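Side-chain contacts in octopine dehydrogenase (Pecten maximus, PDB 3C7A), which catalyses the NADH-dependent reductive condensation of L-arginine with pyruvate to D-octopine, the reverse of octopine dehydrogenation: residues R195-H199 with F200-L204; E360-G363 with K364-V368. One frame throughout, in Å; residues are numbered along the deposited sequence.

Contact 1 of 2, residues R195-H199 with F200-L204; sequences RLAKH and FLEML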
ATOM      1  N   ARG A 195      -9.957 -11.495   6.897  1.00 15.60           N
ATOM      2  CA  ARG A 195     -10.731 -10.990   8.042  1.00 15.79           C
ATOM      3  C   ARG A 195     -10.907  -9.462   7.973  1.00 15.80           C
ATOM      4  O   ARG A 195     -10.212  -8.785   7.209  1.00 15.67           O
ATOM      5  CB  ARG A 195     -10.078 -11.404   9.372  1.00 15.79           C
ATOM      6  CG  ARG A 195      -8.786 -10.659   9.710  1.00 15.89           C
ATOM      7  CD  ARG A 195      -8.141 -11.180  10.992  1.00 16.00           C
ATOM      8  NE  ARG A 195      -6.996 -10.365  11.398  1.00 16.43           N
ATOM      9  CZ  ARG A 195      -5.752 -10.519  10.944  1.00 16.94           C
ATOM     10  NH1 ARG A 195      -5.466 -11.467  10.057  1.00 17.00           N
ATOM     11  NH2 ARG A 195      -4.786  -9.721  11.381  1.00 16.91           N
ATOM     12  N   LEU A 196     -11.833  -8.932   8.773  1.00 15.92           N
ATOM     13  CA  LEU A 196     -12.092  -7.487   8.837  1.00 16.04           C
ATOM     14  C   LEU A 196     -11.445  -6.805  10.047  1.00 16.00           C
ATOM     15  O   LEU A 196     -11.517  -7.313  11.168  1.00 15.96           O
ATOM     16  CB  LEU A 196     -13.602  -7.209   8.830  1.00 16.11           C
ATOM     17  CG  LEU A 196     -14.282  -6.613   7.588  1.00 16.30           C
ATOM     18  CD1 LEU A 196     -13.868  -7.288   6.285  1.00 16.60           C
ATOM     19  CD2 LEU A 196     -15.797  -6.650   7.751  1.00 16.25           C
ATOM     20  N   ALA A 197     -10.822  -5.651   9.803  1.00 15.87           N
ATOM     21  CA  ALA A 197     -10.248  -4.820  10.868  1.00 15.79           C
ATOM     22  C   ALA A 197     -11.310  -3.911  11.499  1.00 15.68           C
ATOM     23  O   ALA A 197     -12.406  -3.762  10.955  1.00 15.71           O
ATOM     24  CB  ALA A 197      -9.078  -3.998  10.331  1.00 15.82           C
ATOM     25  N   LYS A 198     -10.973  -3.302  12.637  1.00 15.57           N
ATOM     26  CA  LYS A 198     -11.925  -2.495  13.418  1.00 15.52           C
ATOM     27  C   LYS A 198     -12.204  -1.084  12.878  1.00 15.31           C
ATOM     28  O   LYS A 198     -13.345  -0.620  12.933  1.00 15.24           O
ATOM     29  CB  LYS A 198     -11.491  -2.414  14.888  1.00 15.50           C
ATOM     30  CG  LYS A 198     -11.764  -3.674  15.702  1.00 15.73           C
ATOM     31  CD  LYS A 198     -11.298  -3.504  17.146  1.00 15.84           C
ATOM     32  CE  LYS A 198     -11.768  -4.645  18.038  1.00 16.53           C
ATOM     33  NZ  LYS A 198     -11.087  -5.940  17.738  1.00 17.06           N
ATOM     34  N   HIS A 199     -11.169  -0.406  12.377  1.00 15.08           N
ATOM     35  CA  HIS A 199     -11.278   0.999  11.947  1.00 14.91           C
ATOM     36  C   HIS A 199     -10.300   1.315  10.810  1.00 14.76           C
ATOM     37  O   HIS A 199      -9.235   0.698  10.718  1.00 14.64           O
ATOM     38  CB  HIS A 199     -11.014   1.928  13.139  1.00 14.94           C
ATOM     39  CG  HIS A 199     -11.628   3.290  13.006  1.00 14.99           C
ATOM     40  ND1 HIS A 199     -11.039   4.306  12.285  1.00 15.05           N
ATOM     41  CD2 HIS A 199     -12.767   3.808  13.523  1.00 15.22           C
ATOM     42  CE1 HIS A 199     -11.795   5.389  12.353  1.00 15.14           C
ATOM     43  NE2 HIS A 199     -12.851   5.112  13.098  1.00 15.41           N
ATOM     44  N   PHE A 200     -10.653   2.275   9.952  1.00 14.64           N
ATOM     45  CA  PHE A 200      -9.800   2.635   8.806  1.00 14.56           C
ATOM     46  C   PHE A 200      -8.535   3.421   9.183  1.00 14.53           C
ATOM     47  O   PHE A 200      -7.538   3.382   8.454  1.00 14.51           O
ATOM     48  CB  PHE A 200     -10.602   3.327   7.683  1.00 14.53           C
ATOM     49  CG  PHE A 200     -10.792   4.816   7.869  1.00 14.49           C
ATOM     50  CD1 PHE A 200     -11.822   5.310   8.666  1.00 14.54           C
ATOM     51  CD2 PHE A 200      -9.960   5.725   7.215  1.00 14.52           C
ATOM     52  CE1 PHE A 200     -12.006   6.686   8.829  1.00 14.63           C
ATOM     53  CE2 PHE A 200     -10.135   7.102   7.368  1.00 14.43           C
ATOM     54  CZ  PHE A 200     -11.162   7.583   8.178  1.00 14.63           C
ATOM     55  N   LEU A 201      -8.582   4.128  10.311  1.00 14.48           N
ATOM     56  CA  LEU A 201      -7.409   4.840  10.836  1.00 14.52           C
ATOM     57  C   LEU A 201      -6.427   3.900  11.545  1.00 14.53           C
ATOM     58  O   LEU A 201      -5.241   4.219  11.680  1.00 14.49           O
ATOM     59  CB  LEU A 201      -7.822   5.990  11.767  1.00 14.50           C
ATOM     60  CG  LEU A 201      -8.461   7.252  11.164  1.00 14.69           C
ATOM     61  CD1 LEU A 201      -8.911   8.201  12.269  1.00 14.62           C
ATOM     62  CD2 LEU A 201      -7.524   7.975  10.197  1.00 14.88           C
ATOM     63  N   GLU A 202      -6.931   2.749  11.999  1.00 14.55           N
ATOM     64  CA  GLU A 202      -6.093   1.662  12.515  1.00 14.65           C
ATOM     65  C   GLU A 202      -5.192   1.122  11.398  1.00 14.69           C
ATOM     66  O   GLU A 202      -3.983   0.966  11.589  1.00 14.63           O
ATOM     67  CB  GLU A 202      -6.966   0.533  13.093  1.00 14.62           C
ATOM     68  CG  GLU A 202      -6.193  -0.706  13.570  1.00 14.72           C
ATOM     69  CD  GLU A 202      -7.036  -1.983  13.580  1.00 14.76           C
ATOM     70  OE1 GLU A 202      -8.254  -1.911  13.858  1.00 14.38           O
ATOM     71  OE2 GLU A 202      -6.472  -3.068  13.316  1.00 14.79           O
ATOM     72  N   MET A 203      -5.797   0.855  10.240  1.00 14.72           N
ATOM     73  CA  MET A 203      -5.093   0.357   9.051  1.00 14.83           C
ATOM     74  C   MET A 203      -4.055   1.363   8.534  1.00 14.85           C
ATOM     75  O   MET A 203      -2.969   0.970   8.094  1.00 14.76           O
ATOM     76  CB  MET A 203      -6.111  -0.000   7.954  1.00 14.85           C
ATOM     77  CG  MET A 203      -5.532  -0.514   6.625  1.00 15.03           C
ATOM     78  SD  MET A 203      -4.689  -2.115   6.691  1.00 15.19           S
ATOM     79  CE  MET A 203      -6.034  -3.222   7.131  1.00 14.93           C
ATOM     80  N   LEU A 204      -4.394   2.651   8.607  1.00 14.86           N
ATOM     81  CA  LEU A 204      -3.521   3.731   8.140  1.00 15.03           C
ATOM     82  C   LEU A 204      -2.178   3.781   8.881  1.00 15.09           C
ATOM     83  O   LEU A 204      -1.121   3.781   8.246  1.00 15.11           O
ATOM     84  CB  LEU A 204      -4.245   5.090   8.225  1.00 15.03           C
ATOM     85  CG  LEU A 204      -3.670   6.317   7.495  1.00 15.33           C
ATOM     86  CD1 LEU A 204      -4.779   7.286   7.095  1.00 15.45           C
ATOM     87  CD2 LEU A 204      -2.600   7.045   8.312  1.00 15.18           C
TER
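Strand 193-196 ends at Leu196, and Ala197-His199 lead into helix 200-205, where His199 meets Leu201 and Glu202. The carbonyl O of His199 receives two weak bonds, from Glu202 N and Met203 N. The side chain of His199 also caps the helix. Its ND1 accepts from Leu201 N at 3.2 Å, an almost straight bond (168°) that arrives at the ring edge, close to the ring plane. CG lies anti to the backbone N (chi1 -156°), which brings ND1 to the amide of Leu201. Its ring runs beside that of Phe200; the two planes are only slightly inclined, and the rings are so offset that they hardly overlap, with centroids at 5.3 Å. Leu201 CG lies over one face of the Phe200 ring, near its rim. This is an N-cap, with a side-chain acceptor for an amide of the first turn, which lacks a carbonyl partner within the helix. Without the imidazole, as with an alanine here, Leu201 N would probably lose its acceptor and a gap would open beside Phe200. Glu202 reaches back along the chain: its OE1 takes Lys198 N at 3.3 Å on the syn side but tilted out of the carboxylate plane, a bent bond (137°). Lys198 CB rests 3.4 Å from the same OE1. Lys198 NZ turns elsewhere, to a salt bridge with Asp271. Ala197 CB sits 4.1 Å from Glu202 OE2.

Contact 2 of 2, residues E360-G363 with K364-V368; sequences EKIG and KEYLV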
ATOM      1  N   GLU A 360      15.838  15.767   1.410  1.00 23.55           N
ATOM      2  CA  GLU A 360      17.025  16.404   0.833  1.00 23.88           C
ATOM      3  C   GLU A 360      17.796  15.456  -0.096  1.00 23.94           C
ATOM      4  O   GLU A 360      18.390  15.897  -1.085  1.00 24.01           O
ATOM      5  CB  GLU A 360      17.937  16.934   1.950  1.00 24.00           C
ATOM      6  CG  GLU A 360      18.997  17.951   1.504  1.00 24.62           C
ATOM      7  CD  GLU A 360      20.309  17.311   1.053  1.00 25.49           C
ATOM      8  OE1 GLU A 360      20.559  16.129   1.379  1.00 25.87           O
ATOM      9  OE2 GLU A 360      21.100  18.000   0.372  1.00 25.70           O
ATOM     10  N   LYS A 361      17.780  14.162   0.225  1.00 23.96           N
ATOM     11  CA  LYS A 361      18.508  13.152  -0.552  1.00 24.00           C
ATOM     12  C   LYS A 361      17.906  12.899  -1.938  1.00 23.95           C
ATOM     13  O   LYS A 361      18.612  12.474  -2.856  1.00 23.95           O
ATOM     14  CB  LYS A 361      18.613  11.829   0.223  1.00 24.07           C
ATOM     15  CG  LYS A 361      19.348  11.915   1.568  1.00 24.41           C
ATOM     16  CD  LYS A 361      20.786  12.421   1.442  1.00 24.88           C
ATOM     17  CE  LYS A 361      21.741  11.337   0.965  1.00 25.24           C
ATOM     18  NZ  LYS A 361      23.157  11.793   1.035  1.00 25.43           N
ATOM     19  N   ILE A 362      16.606  13.156  -2.077  1.00 23.83           N
ATOM     20  CA  ILE A 362      15.907  12.979  -3.356  1.00 23.80           C
ATOM     21  C   ILE A 362      15.643  14.308  -4.083  1.00 23.75           C
ATOM     22  O   ILE A 362      15.157  14.317  -5.217  1.00 23.77           O
ATOM     23  CB  ILE A 362      14.585  12.165  -3.203  1.00 23.80           C
ATOM     24  CG1 ILE A 362      13.668  12.789  -2.139  1.00 23.68           C
ATOM     25  CG2 ILE A 362      14.893  10.699  -2.888  1.00 23.81           C
ATOM     26  CD1 ILE A 362      12.217  12.321  -2.208  1.00 23.87           C
ATOM     27  N   GLY A 363      15.970  15.418  -3.422  1.00 23.70           N
ATOM     28  CA  GLY A 363      15.832  16.754  -4.008  1.00 23.62           C
ATOM     29  C   GLY A 363      14.418  17.312  -4.010  1.00 23.57           C
ATOM     30  O   GLY A 363      14.021  18.001  -4.953  1.00 23.55           O
ATOM     31  N   LYS A 364      13.663  17.018  -2.952  1.00 23.46           N
ATOM     32  CA  LYS A 364      12.285  17.497  -2.803  1.00 23.34           C
ATOM     33  C   LYS A 364      12.100  18.265  -1.489  1.00 23.24           C
ATOM     34  O   LYS A 364      12.959  18.203  -0.604  1.00 23.16           O
ATOM     35  CB  LYS A 364      11.292  16.326  -2.882  1.00 23.39           C
ATOM     36  CG  LYS A 364      11.342  15.508  -4.178  1.00 23.49           C
ATOM     37  CD  LYS A 364      10.730  16.254  -5.361  1.00 23.97           C
ATOM     38  CE  LYS A 364      10.794  15.419  -6.630  1.00 24.22           C
ATOM     39  NZ  LYS A 364      10.310  16.166  -7.824  1.00 24.43           N
ATOM     40  N   GLU A 365      10.984  18.986  -1.370  1.00 23.09           N
ATOM     41  CA  GLU A 365      10.682  19.780  -0.172  1.00 23.00           C
ATOM     42  C   GLU A 365       9.200  19.685   0.207  1.00 22.94           C
ATOM     43  O   GLU A 365       8.326  20.029  -0.594  1.00 22.93           O
ATOM     44  CB  GLU A 365      11.086  21.246  -0.385  1.00 22.98           C
ATOM     45  CG  GLU A 365      11.100  22.097   0.885  1.00 22.91           C
ATOM     46  CD  GLU A 365      11.323  23.578   0.611  1.00 23.02           C
ATOM     47  OE1 GLU A 365      10.590  24.156  -0.221  1.00 23.02           O
ATOM     48  OE2 GLU A 365      12.226  24.171   1.240  1.00 22.95           O
ATOM     49  N   TYR A 366       8.930  19.223   1.430  1.00 22.88           N
ATOM     50  CA  TYR A 366       7.557  19.067   1.930  1.00 22.82           C
ATOM     51  C   TYR A 366       7.298  19.816   3.247  1.00 22.87           C
ATOM     52  O   TYR A 366       6.275  20.492   3.390  1.00 22.78           O
ATOM     53  CB  TYR A 366       7.199  17.583   2.107  1.00 22.77           C
ATOM     54  CG  TYR A 366       7.473  16.699   0.908  1.00 22.68           C
ATOM     55  CD1 TYR A 366       6.702  16.793  -0.251  1.00 22.51           C
ATOM     56  CD2 TYR A 366       8.495  15.749   0.943  1.00 22.71           C
ATOM     57  CE1 TYR A 366       6.950  15.973  -1.351  1.00 22.42           C
ATOM     58  CE2 TYR A 366       8.752  14.925  -0.150  1.00 22.58           C
ATOM     59  CZ  TYR A 366       7.975  15.042  -1.293  1.00 22.63           C
ATOM     60  OH  TYR A 366       8.228  14.227  -2.373  1.00 22.63           O
ATOM     61  N   LEU A 367       8.219  19.682   4.201  1.00 22.95           N
ATOM     62  CA  LEU A 367       8.071  20.275   5.535  1.00 23.10           C
ATOM     63  C   LEU A 367       9.097  21.387   5.778  1.00 23.29           C
ATOM     64  O   LEU A 367      10.290  21.204   5.525  1.00 23.27           O
ATOM     65  CB  LEU A 367       8.196  19.186   6.612  1.00 23.07           C
ATOM     66  CG  LEU A 367       7.849  19.496   8.075  1.00 23.06           C
ATOM     67  CD1 LEU A 367       6.340  19.569   8.289  1.00 23.10           C
ATOM     68  CD2 LEU A 367       8.462  18.449   8.998  1.00 22.99           C
ATOM     69  N   VAL A 368       8.619  22.536   6.264  1.00 23.48           N
ATOM     70  CA  VAL A 368       9.473  23.700   6.547  1.00 23.74           C
ATOM     71  C   VAL A 368       9.128  24.323   7.908  1.00 23.90           C
ATOM     72  O   VAL A 368       7.990  24.746   8.134  1.00 23.94           O
ATOM     73  CB  VAL A 368       9.367  24.791   5.434  1.00 23.72           C
ATOM     74  CG1 VAL A 368      10.266  25.986   5.753  1.00 23.88           C
ATOM     75  CG2 VAL A 368       9.720  24.223   4.063  1.00 23.59           C
TER
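Ile362 and Lys364 meet just where helix 349-362 ends, and their side chains cross at about a right angle. The close part is small and apolar. Ile362 CD1 touches Lys364 CG at 3.8 Å, and Ile362 CG1 lies 4.1 Å from that same CG. Ile362 places CG1 between its backbone N and carbonyl carbon (chi1 54°), and the extended chi2 sends CD1 on toward the lysine. The Lys364 chain is bent at chi2 (-74°). This keeps its methylenes against the preceding peptide, with CB 3.5 Å from Gly363 C and CD 3.7 Å from Gly363 O. The turn beneath fits a Schellman motif. Gly363 is the C-prime residue with positive phi (79°), Lys364 N pairs with Gln359 O, and Gly363 N gives a weak bond to Glu360 O at 3.4 Å. The other side is loose. Lys364 is exposed, and its amine end runs out from the helix end. Glu360 is exposed too and points away from the loop. Tyr366 adds little to the contact: its OH comes only to 4.4 Å from Ile362 CD1. The Tyr366 ring is buried instead against Ile330, Pro331 and Ile335. Segment 364-368 thus begins the loop toward helix 391-396, with Tyr366 packed on helix 330-344 and its amide tied to Gln359 of helix 349-362.

The two contacts mark opposite events: contact 1 starts a helix after a strand, and contact 2 ends one and enters a loop. Their centres are 30 Å apart and their nearest atoms about 15 Å, so they do not touch. Contact 1 lies nearer residues that bind the substrates. The side chain of Glu202 is about 5 Å from that of Met206, an L-arginine-binding residue, and that of Met203 is about 8 Å from that of Thr143, which binds pyruvate. Contact 2 is at the surface. The side chain of Ile362 is about 9 Å from that of Arg324, which binds NAD(+), and about 12 Å from that of the active-site His212.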